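Local coordinates for B12-binding domain-containing protein (Kitasatospora setae, PDB 6WTE) that acts as a methyltransferase of the radical S-adenosylmethionine family (TsrM), binding cobalamin and a [4Fe-4S] cluster and probably transferring the methyl group by non-radical chemistry, at residues L29-F34 with V196-S201; L115-G120 with R158-V163; G333-R338 with G344-E349; P434-N439 with G443-K448. All coordinates share one frame; numbering follows the deposited sequence. Where two conformers were deposited one is given.

Contact 1. Residues L29-F34 with V196-S201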
loop_
_atom_site.group_PDB
_atom_site.type_symbol
_atom_site.label_atom_id
_atom_site.label_comp_id
_atom_site.label_asym_id
_atom_site.label_seq_id
_atom_site.Cartn_x
_atom_site.Cartn_y
_atom_site.Cartn_z
ATOM N N LEU A 29 2.681 -3.887 21.847
ATOM C CA LEU A 29 3.783 -4.451 22.619
ATOM C C LEU A 29 3.938 -3.743 23.959
ATOM O O LEU A 29 4.113 -4.394 24.993
ATOM C CB LEU A 29 5.072 -4.370 21.811
ATOM C CG LEU A 29 5.238 -5.402 20.699
ATOM C CD1 LEU A 29 6.413 -4.994 19.838
ATOM C CD2 LEU A 29 5.445 -6.790 21.298
ATOM N N GLU A 30 3.850 -2.410 23.964
ATOM C CA GLU A 30 3.952 -1.680 25.224
ATOM C C GLU A 30 2.807 -2.032 26.166
ATOM O O GLU A 30 3.015 -2.182 27.377
ATOM C CB GLU A 30 3.984 -0.173 24.958
ATOM C CG GLU A 30 5.283 0.311 24.334
ATOM C CD GLU A 30 5.314 1.816 24.145
ATOM O OE1 GLU A 30 4.231 2.434 24.129
ATOM O OE2 GLU A 30 6.423 2.376 24.012
ATOM N N ASP A 31 1.588 -2.173 25.632
ATOM C CA ASP A 31 0.448 -2.521 26.470
ATOM C C ASP A 31 0.585 -3.912 27.077
ATOM O O ASP A 31 -0.019 -4.180 28.120
ATOM C CB ASP A 31 -0.856 -2.422 25.670
ATOM C CG ASP A 31 -1.263 -0.984 25.377
ATOM O OD1 ASP A 31 -0.569 -0.049 25.830
ATOM O OD2 ASP A 31 -2.285 -0.787 24.692
ATOM N N GLU A 32 1.360 -4.796 26.453
ATOM C CA GLU A 32 1.617 -6.133 26.971
ATOM C C GLU A 32 2.875 -6.205 27.825
ATOM O O GLU A 32 3.307 -7.306 28.182
ATOM C CB GLU A 32 1.717 -7.137 25.820
ATOM C CG GLU A 32 0.395 -7.391 25.114
ATOM C CD GLU A 32 -0.621 -8.080 26.005
ATOM O OE1 GLU A 32 -0.211 -8.868 26.884
ATOM O OE2 GLU A 32 -1.832 -7.828 25.829
ATOM N N GLY A 33 3.474 -5.065 28.154
ATOM C CA GLY A 33 4.574 -5.030 29.092
ATOM C C GLY A 33 5.961 -5.067 28.496
ATOM O O GLY A 33 6.932 -5.238 29.248
ATOM N N PHE A 34 6.098 -4.895 27.187
ATOM C CA PHE A 34 7.410 -4.884 26.563
ATOM C C PHE A 34 7.927 -3.461 26.411
ATOM O O PHE A 34 7.155 -2.499 26.330
ATOM C CB PHE A 34 7.369 -5.574 25.197
ATOM C CG PHE A 34 7.061 -7.036 25.287
ATOM C CD1 PHE A 34 8.063 -7.952 25.576
ATOM C CD2 PHE A 34 5.767 -7.491 25.117
ATOM C CE1 PHE A 34 7.777 -9.294 25.682
ATOM C CE2 PHE A 34 5.472 -8.831 25.222
ATOM C CZ PHE A 34 6.479 -9.736 25.502
ATOM N N VAL A 196 -6.319 2.620 21.209
ATOM C CA VAL A 196 -5.874 3.820 20.510
ATOM C C VAL A 196 -4.399 3.632 20.191
ATOM O O VAL A 196 -3.590 3.375 21.088
ATOM C CB VAL A 196 -6.103 5.075 21.365
ATOM C CG1 VAL A 196 -5.489 6.293 20.695
ATOM C CG2 VAL A 196 -7.587 5.279 21.635
ATOM N N TYR A 197 -4.040 3.744 18.919
ATOM C CA TYR A 197 -2.639 3.615 18.539
ATOM C C TYR A 197 -1.923 4.910 18.904
ATOM O O TYR A 197 -2.342 5.993 18.483
ATOM C CB TYR A 197 -2.501 3.301 17.050
ATOM C CG TYR A 197 -3.323 2.112 16.571
ATOM C CD1 TYR A 197 -3.615 1.037 17.413
ATOM C CD2 TYR A 197 -3.819 2.077 15.275
ATOM C CE1 TYR A 197 -4.381 -0.036 16.966
ATOM C CE2 TYR A 197 -4.564 1.011 14.822
ATOM C CZ TYR A 197 -4.851 -0.038 15.668
ATOM O OH TYR A 197 -5.611 -1.092 15.194
ATOM N N ARG A 198 -0.883 4.813 19.728
ATOM C CA ARG A 198 -0.212 6.012 20.213
ATOM C C ARG A 198 0.680 6.577 19.114
ATOM O O ARG A 198 1.524 5.869 18.554
ATOM C CB ARG A 198 0.568 5.709 21.492
ATOM C CG ARG A 198 -0.364 5.446 22.678
ATOM C CD ARG A 198 0.366 5.285 24.003
ATOM N NE ARG A 198 1.106 4.029 24.074
ATOM C CZ ARG A 198 0.600 2.878 24.510
ATOM N NH1 ARG A 198 -0.659 2.812 24.924
ATOM N NH2 ARG A 198 1.361 1.791 24.535
ATOM N N ARG A 199 0.457 7.845 18.778
ATOM C CA ARG A 199 1.179 8.530 17.711
ATOM C C ARG A 199 1.982 9.644 18.359
ATOM O O ARG A 199 1.411 10.639 18.816
ATOM C CB ARG A 199 0.222 9.085 16.657
ATOM C CG ARG A 199 -0.926 8.146 16.300
ATOM C CD ARG A 199 -0.430 6.833 15.662
ATOM N NE ARG A 199 0.193 7.044 14.358
ATOM C CZ ARG A 199 -0.481 7.324 13.245
ATOM N NH1 ARG A 199 -1.805 7.434 13.284
ATOM N NH2 ARG A 199 0.165 7.500 12.096
ATOM N N ARG A 200 3.296 9.475 18.405
ATOM C CA ARG A 200 4.167 10.376 19.139
ATOM C C ARG A 200 4.983 11.221 18.173
ATOM O O ARG A 200 5.127 10.894 16.994
ATOM C CB ARG A 200 5.098 9.589 20.071
ATOM C CG ARG A 200 4.379 8.758 21.131
ATOM C CD ARG A 200 5.385 7.906 21.902
ATOM N NE ARG A 200 4.825 7.281 23.099
ATOM C CZ ARG A 200 4.624 5.974 23.246
ATOM N NH1 ARG A 200 4.929 5.133 22.264
ATOM N NH2 ARG A 200 4.120 5.502 24.381
ATOM N N SER A 201 5.515 12.322 18.692
ATOM C CA SER A 201 6.380 13.204 17.927
ATOM C C SER A 201 7.504 13.704 18.819
ATOM O O SER A 201 7.293 13.975 20.004
ATOM C CB SER A 201 5.607 14.396 17.357
ATOM O OG SER A 201 4.633 13.968 16.429
#

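Contact 2. Residues L115-G120 with R158-V163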
loop_
_atom_site.group_PDB
_atom_site.type_symbol
_atom_site.label_atom_id
_atom_site.label_comp_id
_atom_site.label_asym_id
_atom_site.label_seq_id
_atom_site.Cartn_x
_atom_site.Cartn_y
_atom_site.Cartn_z
ATOM N N LEU A 115 9.874 -13.996 1.043
ATOM C CA LEU A 115 10.717 -12.976 1.646
ATOM C C LEU A 115 11.400 -13.480 2.912
ATOM O O LEU A 115 12.552 -13.120 3.171
ATOM C CB LEU A 115 9.896 -11.715 1.925
ATOM C CG LEU A 115 9.555 -10.960 0.639
ATOM C CD1 LEU A 115 8.805 -9.663 0.943
ATOM C CD2 LEU A 115 10.824 -10.675 -0.151
ATOM N N VAL A 116 10.720 -14.308 3.714
ATOM C CA VAL A 116 11.399 -14.911 4.858
ATOM C C VAL A 116 12.641 -15.660 4.387
ATOM O O VAL A 116 13.731 -15.519 4.957
ATOM C CB VAL A 116 10.453 -15.838 5.644
ATOM C CG1 VAL A 116 11.262 -16.716 6.582
ATOM C CG2 VAL A 116 9.451 -15.038 6.463
ATOM N N GLU A 117 12.503 -16.438 3.309
ATOM C CA GLU A 117 13.637 -17.211 2.812
ATOM C C GLU A 117 14.671 -16.317 2.134
ATOM O O GLU A 117 15.879 -16.506 2.322
ATOM C CB GLU A 117 13.139 -18.308 1.863
ATOM C CG GLU A 117 12.133 -19.257 2.519
ATOM C CD GLU A 117 11.853 -20.501 1.695
ATOM O OE1 GLU A 117 12.461 -20.651 0.616
ATOM O OE2 GLU A 117 11.004 -21.318 2.118
ATOM N N TYR A 118 14.217 -15.332 1.350
ATOM C CA TYR A 118 15.138 -14.423 0.668
ATOM C C TYR A 118 15.947 -13.601 1.666
ATOM O O TYR A 118 17.163 -13.440 1.518
ATOM C CB TYR A 118 14.346 -13.506 -0.267
ATOM C CG TYR A 118 15.141 -12.431 -0.975
ATOM C CD1 TYR A 118 16.042 -12.748 -1.987
ATOM C CD2 TYR A 118 14.961 -11.090 -0.659
ATOM C CE1 TYR A 118 16.749 -11.758 -2.651
ATOM C CE2 TYR A 118 15.667 -10.089 -1.319
ATOM C CZ TYR A 118 16.554 -10.429 -2.310
ATOM O OH TYR A 118 17.247 -9.436 -2.959
ATOM N N PHE A 119 15.278 -13.056 2.685
ATOM C CA PHE A 119 15.972 -12.251 3.690
ATOM C C PHE A 119 16.817 -13.098 4.628
ATOM O O PHE A 119 17.711 -12.560 5.295
ATOM C CB PHE A 119 14.972 -11.451 4.521
ATOM C CG PHE A 119 14.253 -10.367 3.759
ATOM C CD1 PHE A 119 14.852 -9.720 2.690
ATOM C CD2 PHE A 119 12.984 -9.981 4.143
ATOM C CE1 PHE A 119 14.182 -8.707 2.006
ATOM C CE2 PHE A 119 12.312 -8.983 3.469
ATOM C CZ PHE A 119 12.915 -8.346 2.395
ATOM N N GLY A 120 16.543 -14.396 4.710
ATOM C CA GLY A 120 17.280 -15.254 5.618
ATOM C C GLY A 120 16.952 -15.029 7.074
ATOM O O GLY A 120 17.840 -15.141 7.927
ATOM N N ARG A 158 14.462 -26.485 5.867
ATOM C CA ARG A 158 13.956 -26.918 4.573
ATOM C C ARG A 158 13.014 -25.897 3.948
ATOM O O ARG A 158 12.394 -26.186 2.918
ATOM C CB ARG A 158 13.255 -28.271 4.704
ATOM C CG ARG A 158 12.028 -28.244 5.584
ATOM C CD ARG A 158 11.258 -29.551 5.506
ATOM N NE ARG A 158 9.839 -29.355 5.798
ATOM C CZ ARG A 158 9.338 -29.231 7.022
ATOM N NH1 ARG A 158 8.035 -29.053 7.191
ATOM N NH2 ARG A 158 10.141 -29.276 8.079
ATOM N N GLY A 159 12.899 -24.718 4.544
ATOM C CA GLY A 159 12.091 -23.636 4.025
ATOM C C GLY A 159 11.099 -23.135 5.051
ATOM O O GLY A 159 10.975 -23.665 6.154
ATOM N N ALA A 160 10.362 -22.095 4.654
ATOM C CA ALA A 160 9.414 -21.451 5.550
ATOM C C ALA A 160 8.130 -22.267 5.651
ATOM O O ALA A 160 7.578 -22.705 4.637
ATOM C CB ALA A 160 9.101 -20.030 5.075
ATOM N N VAL A 161 7.657 -22.461 6.881
ATOM C CA VAL A 161 6.448 -23.223 7.176
ATOM C C VAL A 161 5.625 -22.433 8.185
ATOM O O VAL A 161 6.177 -21.850 9.123
ATOM C CB VAL A 161 6.780 -24.625 7.729
ATOM C CG1 VAL A 161 5.502 -25.417 7.982
ATOM C CG2 VAL A 161 7.709 -25.375 6.781
ATOM N N ARG A 162 4.307 -22.407 7.995
ATOM C CA ARG A 162 3.433 -21.580 8.819
ATOM C C ARG A 162 2.690 -22.407 9.865
ATOM O O ARG A 162 2.183 -23.494 9.570
ATOM C CB ARG A 162 2.424 -20.838 7.941
ATOM C CG ARG A 162 1.610 -19.795 8.669
ATOM C CD ARG A 162 0.756 -19.049 7.656
ATOM N NE ARG A 162 -0.160 -18.085 8.253
ATOM C CZ ARG A 162 -1.480 -18.229 8.264
ATOM N NH1 ARG A 162 -2.032 -19.310 7.726
ATOM N NH2 ARG A 162 -2.247 -17.292 8.810
ATOM N N VAL A 163 2.638 -21.887 11.085
ATOM C CA VAL A 163 1.756 -22.439 12.121
ATOM C C VAL A 163 0.314 -22.064 11.790
ATOM O O VAL A 163 0.031 -20.878 11.537
ATOM C CB VAL A 163 2.153 -21.901 13.498
ATOM C CG1 VAL A 163 1.279 -22.518 14.580
ATOM C CG2 VAL A 163 3.649 -22.138 13.782
HETATM O O HOH W 1 7.959 -21.813 1.806
#

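Contact 3. Residues G333-R338 with G344-E349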
loop_
_atom_site.group_PDB
_atom_site.type_symbol
_atom_site.label_atom_id
_atom_site.label_comp_id
_atom_site.label_asym_id
_atom_site.label_seq_id
_atom_site.Cartn_x
_atom_site.Cartn_y
_atom_site.Cartn_z
ATOM N N GLY A 333 -11.034 4.970 -6.974
ATOM C CA GLY A 333 -10.519 3.975 -7.903
ATOM C C GLY A 333 -11.569 3.507 -8.894
ATOM O O GLY A 333 -11.981 2.342 -8.885
ATOM N N SER A 334 -12.024 4.422 -9.749
ATOM C CA SER A 334 -13.012 4.062 -10.761
ATOM C C SER A 334 -12.435 3.062 -11.757
ATOM O O SER A 334 -13.140 2.155 -12.216
ATOM C CB SER A 334 -13.501 5.323 -11.474
ATOM O OG SER A 334 -13.943 6.296 -10.537
ATOM N N ASP A 335 -11.169 3.252 -12.134
ATOM C CA ASP A 335 -10.317 2.295 -12.840
ATOM C C ASP A 335 -10.647 2.140 -14.324
ATOM O O ASP A 335 -9.727 2.144 -15.148
ATOM C CB ASP A 335 -10.335 0.943 -12.118
ATOM C CG ASP A 335 -9.525 0.976 -10.834
ATOM O OD1 ASP A 335 -8.607 1.825 -10.745
ATOM O OD2 ASP A 335 -9.802 0.179 -9.914
ATOM N N HIS A 336 -11.922 2.030 -14.692
ATOM C CA HIS A 336 -12.293 1.990 -16.105
ATOM C C HIS A 336 -13.773 2.320 -16.244
ATOM O O HIS A 336 -14.472 2.570 -15.260
ATOM C CB HIS A 336 -11.985 0.627 -16.739
ATOM C CG HIS A 336 -11.528 0.721 -18.163
ATOM N ND1 HIS A 336 -12.393 0.935 -19.213
ATOM C CD2 HIS A 336 -10.290 0.660 -18.705
ATOM C CE1 HIS A 336 -11.709 0.991 -20.340
ATOM N NE2 HIS A 336 -10.429 0.827 -20.060
ATOM N N ILE A 337 -14.252 2.292 -17.487
ATOM C CA ILE A 337 -15.671 2.491 -17.768
ATOM C C ILE A 337 -16.275 1.364 -18.585
ATOM O O ILE A 337 -17.499 1.145 -18.523
ATOM C CB ILE A 337 -15.898 3.842 -18.479
ATOM C CG1 ILE A 337 -17.398 4.150 -18.572
ATOM C CG2 ILE A 337 -15.290 3.808 -19.867
ATOM C CD1 ILE A 337 -17.733 5.517 -19.119
ATOM N N ARG A 338 -15.483 0.604 -19.328
ATOM C CA ARG A 338 -16.033 -0.398 -20.229
ATOM C C ARG A 338 -16.437 -1.648 -19.455
ATOM O O ARG A 338 -15.593 -2.236 -18.757
ATOM C CB ARG A 338 -15.025 -0.742 -21.315
ATOM C CG ARG A 338 -14.892 0.332 -22.391
ATOM C CD ARG A 338 -16.203 0.502 -23.155
ATOM N NE ARG A 338 -16.079 1.401 -24.301
ATOM C CZ ARG A 338 -15.608 1.037 -25.493
ATOM N NH1 ARG A 338 -15.202 -0.207 -25.695
ATOM N NH2 ARG A 338 -15.539 1.918 -26.483
ATOM N N GLY A 344 -15.207 -9.347 -14.373
ATOM C CA GLY A 344 -14.137 -10.211 -13.914
ATOM C C GLY A 344 -12.950 -9.504 -13.304
ATOM O O GLY A 344 -12.042 -10.178 -12.798
ATOM N N TRP A 345 -12.930 -8.170 -13.321
ATOM C CA TRP A 345 -11.817 -7.392 -12.786
ATOM C C TRP A 345 -12.223 -6.711 -11.484
ATOM O O TRP A 345 -11.722 -7.081 -10.420
ATOM C CB TRP A 345 -11.337 -6.383 -13.837
ATOM C CG TRP A 345 -10.391 -5.307 -13.356
ATOM C CD1 TRP A 345 -9.675 -5.281 -12.186
ATOM C CD2 TRP A 345 -10.059 -4.098 -14.052
ATOM N NE1 TRP A 345 -8.928 -4.130 -12.113
ATOM C CE2 TRP A 345 -9.146 -3.386 -13.245
ATOM C CE3 TRP A 345 -10.444 -3.550 -15.280
ATOM C CZ2 TRP A 345 -8.617 -2.153 -13.625
ATOM C CZ3 TRP A 345 -9.914 -2.321 -15.656
ATOM C CH2 TRP A 345 -9.014 -1.639 -14.830
ATOM N N LYS A 346 -13.102 -5.711 -11.530
ATOM C CA LYS A 346 -13.524 -5.011 -10.313
ATOM C C LYS A 346 -14.770 -5.722 -9.802
ATOM O O LYS A 346 -15.901 -5.358 -10.136
ATOM C CB LYS A 346 -13.775 -3.534 -10.598
ATOM C CG LYS A 346 -12.527 -2.763 -11.037
ATOM C CD LYS A 346 -11.475 -2.722 -9.936
ATOM C CE LYS A 346 -11.968 -1.919 -8.733
ATOM N NZ LYS A 346 -12.071 -0.448 -9.012
ATOM N N VAL A 347 -14.565 -6.778 -9.008
ATOM C CA VAL A 347 -15.655 -7.668 -8.639
ATOM C C VAL A 347 -15.648 -7.949 -7.143
ATOM O O VAL A 347 -14.622 -7.842 -6.464
ATOM C CB VAL A 347 -15.575 -8.996 -9.394
ATOM C CG1 VAL A 347 -15.600 -8.765 -10.890
ATOM C CG2 VAL A 347 -14.292 -9.690 -8.973
ATOM N N THR A 348 -16.814 -8.364 -6.651
ATOM C CA THR A 348 -16.957 -8.916 -5.314
ATOM C C THR A 348 -16.424 -10.347 -5.276
ATOM O O THR A 348 -15.971 -10.898 -6.282
ATOM C CB THR A 348 -18.421 -8.924 -4.881
ATOM O OG1 THR A 348 -19.116 -9.950 -5.605
ATOM C CG2 THR A 348 -19.083 -7.579 -5.153
ATOM N N GLU A 349 -16.515 -10.967 -4.094
ATOM C CA GLU A 349 -16.147 -12.373 -3.949
ATOM C C GLU A 349 -17.063 -13.289 -4.744
ATOM O O GLU A 349 -16.662 -14.404 -5.094
ATOM C CB GLU A 349 -16.178 -12.783 -2.480
ATOM C CG GLU A 349 -14.853 -12.645 -1.769
ATOM C CD GLU A 349 -14.921 -13.150 -0.345
ATOM O OE1 GLU A 349 -16.019 -13.566 0.084
ATOM O OE2 GLU A 349 -13.877 -13.138 0.339
#

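Contact 4. Residues P434-N439 with G443-K448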
loop_
_atom_site.group_PDB
_atom_site.type_symbol
_atom_site.label_atom_id
_atom_site.label_comp_id
_atom_site.label_asym_id
_atom_site.label_seq_id
_atom_site.Cartn_x
_atom_site.Cartn_y
_atom_site.Cartn_z
ATOM N N PRO A 434 -0.082 -15.169 -22.854
ATOM C CA PRO A 434 -0.109 -13.872 -23.537
ATOM C C PRO A 434 -0.124 -12.721 -22.544
ATOM O O PRO A 434 -0.763 -12.786 -21.493
ATOM C CB PRO A 434 -1.407 -13.922 -24.353
ATOM C CG PRO A 434 -1.658 -15.381 -24.575
ATOM C CD PRO A 434 -1.149 -16.072 -23.329
ATOM N N GLY A 435 0.594 -11.663 -22.887
ATOM C CA GLY A 435 0.594 -10.463 -22.085
ATOM C C GLY A 435 1.580 -10.459 -20.939
ATOM O O GLY A 435 1.805 -9.395 -20.353
ATOM N N LEU A 436 2.160 -11.610 -20.601
ATOM C CA LEU A 436 3.186 -11.687 -19.569
ATOM C C LEU A 436 4.456 -10.991 -20.045
ATOM O O LEU A 436 4.891 -11.180 -21.184
ATOM C CB LEU A 436 3.470 -13.153 -19.254
ATOM C CG LEU A 436 3.927 -13.617 -17.884
ATOM C CD1 LEU A 436 2.991 -13.074 -16.834
ATOM C CD2 LEU A 436 3.895 -15.124 -17.882
ATOM N N GLN A 437 5.072 -10.208 -19.162
ATOM C CA GLN A 437 6.220 -9.404 -19.555
ATOM C C GLN A 437 7.112 -9.154 -18.347
ATOM O O GLN A 437 6.632 -9.014 -17.220
ATOM C CB GLN A 437 5.772 -8.062 -20.157
ATOM C CG GLN A 437 6.854 -7.264 -20.894
ATOM C CD GLN A 437 7.715 -6.390 -19.977
ATOM O OE1 GLN A 437 7.358 -6.122 -18.831
ATOM N NE2 GLN A 437 8.851 -5.940 -20.493
ATOM N N SER A 438 8.415 -9.080 -18.603
ATOM C CA SER A 438 9.362 -8.580 -17.615
ATOM C C SER A 438 10.547 -7.977 -18.348
ATOM O O SER A 438 11.031 -8.549 -19.329
ATOM C CB SER A 438 9.853 -9.674 -16.663
ATOM O OG SER A 438 10.750 -9.115 -15.716
ATOM N N ASN A 439 11.016 -6.823 -17.859
ATOM C CA ASN A 439 12.111 -6.124 -18.524
ATOM C C ASN A 439 13.408 -6.915 -18.515
ATOM O O ASN A 439 14.265 -6.678 -19.371
ATOM C CB ASN A 439 12.364 -4.771 -17.866
ATOM C CG ASN A 439 11.227 -3.799 -18.074
ATOM O OD1 ASN A 439 10.340 -4.025 -18.898
ATOM N ND2 ASN A 439 11.253 -2.702 -17.335
ATOM N N GLY A 443 14.025 -14.955 -22.117
ATOM C CA GLY A 443 13.137 -15.899 -22.753
ATOM C C GLY A 443 11.743 -15.893 -22.158
ATOM O O GLY A 443 11.406 -15.063 -21.307
ATOM N N PRO A 444 10.908 -16.838 -22.593
ATOM C CA PRO A 444 9.509 -16.852 -22.149
ATOM C C PRO A 444 9.387 -17.090 -20.652
ATOM O O PRO A 444 10.103 -17.907 -20.067
ATOM C CB PRO A 444 8.895 -18.008 -22.950
ATOM C CG PRO A 444 9.816 -18.200 -24.120
ATOM C CD PRO A 444 11.183 -17.879 -23.596
ATOM N N ILE A 445 8.458 -16.367 -20.037
ATOM C CA ILE A 445 8.189 -16.488 -18.610
ATOM C C ILE A 445 7.195 -17.628 -18.419
ATOM O O ILE A 445 6.042 -17.532 -18.844
ATOM C CB ILE A 445 7.648 -15.177 -18.036
ATOM C CG1 ILE A 445 8.657 -14.047 -18.265
ATOM C CG2 ILE A 445 7.349 -15.329 -16.553
ATOM C CD1 ILE A 445 8.122 -12.663 -17.921
ATOM N N VAL A 446 7.632 -18.699 -17.767
ATOM C CA VAL A 446 6.803 -19.877 -17.542
ATOM C C VAL A 446 6.515 -19.950 -16.049
ATOM O O VAL A 446 7.361 -20.392 -15.261
ATOM C CB VAL A 446 7.477 -21.157 -18.044
ATOM C CG1 VAL A 446 6.612 -22.357 -17.718
ATOM C CG2 VAL A 446 7.728 -21.073 -19.544
ATOM N N LEU A 447 5.306 -19.557 -15.661
ATOM C CA LEU A 447 4.890 -19.595 -14.268
ATOM C C LEU A 447 4.303 -20.957 -13.919
ATOM O O LEU A 447 3.881 -21.722 -14.789
ATOM C CB LEU A 447 3.858 -18.507 -13.978
ATOM C CG LEU A 447 4.277 -17.071 -14.269
ATOM C CD1 LEU A 447 3.120 -16.121 -13.973
ATOM C CD2 LEU A 447 5.508 -16.719 -13.450
ATOM N N LYS A 448 4.263 -21.238 -12.616
ATOM C CA LYS A 448 3.707 -22.466 -12.084
ATOM C C LYS A 448 2.555 -22.136 -11.145
ATOM O O LYS A 448 2.714 -21.294 -10.251
ATOM C CB LYS A 448 4.786 -23.279 -11.325
ATOM C CG LYS A 448 5.964 -23.694 -12.203
ATOM C CD LYS A 448 7.144 -24.239 -11.399
ATOM C CE LYS A 448 6.812 -25.550 -10.717
ATOM N NZ LYS A 448 8.050 -26.218 -10.185
#

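Contact 1. Residues L29-F34 with V196-S201
Glu-30 and Asp-31 face Arg-198 and Arg-200 in a salt-bridge network of four residues in which two carboxylate oxygens receive all the bonds. Arg-198 NH2 lies 3.0 Å from Glu-30 OE1 and comes to its anti lone pair, with carboxylate and guanidinium nearly coplanar (15° between planes). Arg-200 takes the syn lone pair of that same oxygen, its NH2 at 3.1 Å from Glu-30 OE1; a weak bond from NH1 adds to it. There the two planes stand 66° apart, so the second arginine meets the carboxylate steeply turned. Arg-198 also holds Asp-31 end-on, NH1 and NH2 both 3.0 Å from OD1: NH1 uses the syn lone pair, whereas NH2 approaches from above the carboxylate plane. A bend at chi3 (-71°) turns the Arg-198 guanidinium so that NH2 can serve both acids. The acids sit on the last turn of helix 20-31 in the B12-binding domain, just before a Schellman motif in which Phe-34 N bonds to Leu-29 O around Gly-33. A leucine in place of Arg-198 would probably leave Asp-31 OD1 without both donors and Glu-30 with Arg-200 alone among these partners. Further out, Arg-198 N bonds to Thr-27 OG1 one turn earlier on the helix. The neighbouring Arg-199 pairs with Asp-23 of the same helix and with Glu-255 of helix 249-261.

Contact 2. Residues L115-G120 with R158-V163
Helix 112-119, on the connection between parallel strands 101-104 and 123-124 of the cobalamin-binding domain, meets the outermost strand of the same sheet through Val-116 and Glu-117 against Gly-159 and Ala-160. The short axes run at 145° and approach to 8.0 Å. Glu-117 reaches across with its chain extended beyond CG, and its OE2 accepts from Ala-160 N at 2.7 Å with a nearly straight N-H (167°). The donor arrives on the anti side, tilted out of the carboxylate plane. A water donates both to Glu-117 OE2 (3.1 Å) and to Ala-160 O (3.0 Å), so one carboxylate oxygen serves both polar backbone atoms of Ala-160, one directly and one through the water. Gly-159 passes close by, its CA 3.2 Å from Glu-117 OE2, where a CB would clash. Beside this polar link, Val-116 CG1 packs on Ala-160 CB at 4.2 Å. With an alanine here instead of Glu-117, the amide of Ala-160 would probably lose its acceptor and the water one of its two anchors. Strand 159-162 pairs with 153-156 through bonds such as Val-161 to Arg-154; the whole is a helix packed against the antiparallel hairpin that extends an otherwise parallel alpha/beta sheet.

Contact 3. Residues G333-R338 with G344-E349
Asp-335 and Lys-346 meet at the C-terminal end of strand 327-335 in the radical SAM core, a fold of the TIM-barrel clan, close to the [4Fe-4S] cluster. Lys-346 NZ forms a short salt bridge with Asp-335 OD2 (2.5 Å), arriving on the anti side and 34° out of the carboxylate plane. The lysine chain is coiled: four like-signed bends, each near -65°, shorten it while still carrying the amine across to the strand end. This coil brings CD and CE alongside the same oxygen, with CE 3.2 Å from Asp-335 OD2. The two side chains cross at about a right angle. NZ also bonds to Gln-310 OE1 and Tyr-355 OH, so the buried amine has polar partners on several residues, and the lysine side chain touches Cys-231, a cluster ligand. At Lys-346 the backbone makes an inverse gamma turn.

The first torsion of Trp-345 sets its indole opposite its own amide nitrogen and swings the six-membered ring over to the strand end. CZ2 packs 3.8 Å from Asp-335 CB and CZ3 3.8 Å from His-336 CB, while one indole face receives Lys-346 CG at 3.9 Å above the plane, toward the rim. His-336 holds an unusual chi1 of -144°; its ring is fixed at both nitrogens. NE2 bonds to Glu-385 OE2, and ND1 accepts a nearly linear hydrogen bond from Arg-338 N, which lies close to the imidazole plane, at 3.1 Å.

Contact 4. Residues P434-N439 with G443-K448
Ile-445 lays its CD1 over one face of the flat peptide group joining Gln-437 to Ser-438, at 3.7 Å from both Gln-437 C and Ser-438 N. The same methyl also touches Ser-438 CB. The two side-chain amides nearby meet at their edges: Gln-437 NE2 bonds to Asn-439 OD1 at 2.9 Å with an N-H angle of 169°, the donor in the carbonyl plane of Asn-439 and the acceptor in the amide plane of Gln-437. Gln-437 OE1 is turned to Gln-79 NE2, beyond the contact, and Ser-438 OG bonds to Leu-473 O.

Leu-436 fills the other end of the interface. Its CD2 lies 3.7 Å from Ile-445 CG2 and 4.1 Å from Leu-447 CD1, and it also rests 3.4 Å from Ile-445 O, an oxygen that is itself bonded to Thr-432 OG1. The isoleucine spans the contact because its two branches part at CB: CG1 lies beside the backbone N (chi1 -59°) and carries CD1 to the peptide, while CG2 faces the leucine. Leu-436 and Leu-447 both also pack on Ile-423 and Cys-427 of helix 418-427. Strand 436-437, paired antiparallel with 475-476, is thereby joined to the following loop and the helix without one hydrogen bond between the two segments, so the fit rests on apolar shape and close packing, while Ser-438 OG and Ile-445 O are bonded outside both segments.

The four contacts are separate, and none touches another. Contact 2 lies within the 161-residue span between the two segments of contact 1; contacts 3 and 4 follow in series. Contacts 1 and 2, centres 28 Å apart, each involve the cobalamin-binding domain: the first ties helix 20-31 to the loop leading on toward the radical SAM core, the second ties a domain helix to the edge strand of its sheet. Contacts 3 and 4, centres 24 Å apart, both reach the sheet of the core, but contact 4 lies at a peripheral strand. Contacts 1 and 3 lie on opposite sides of the chain's centre. Of the four, only contact 3 adjoins the iron-sulfur cluster, so the others are probably structural.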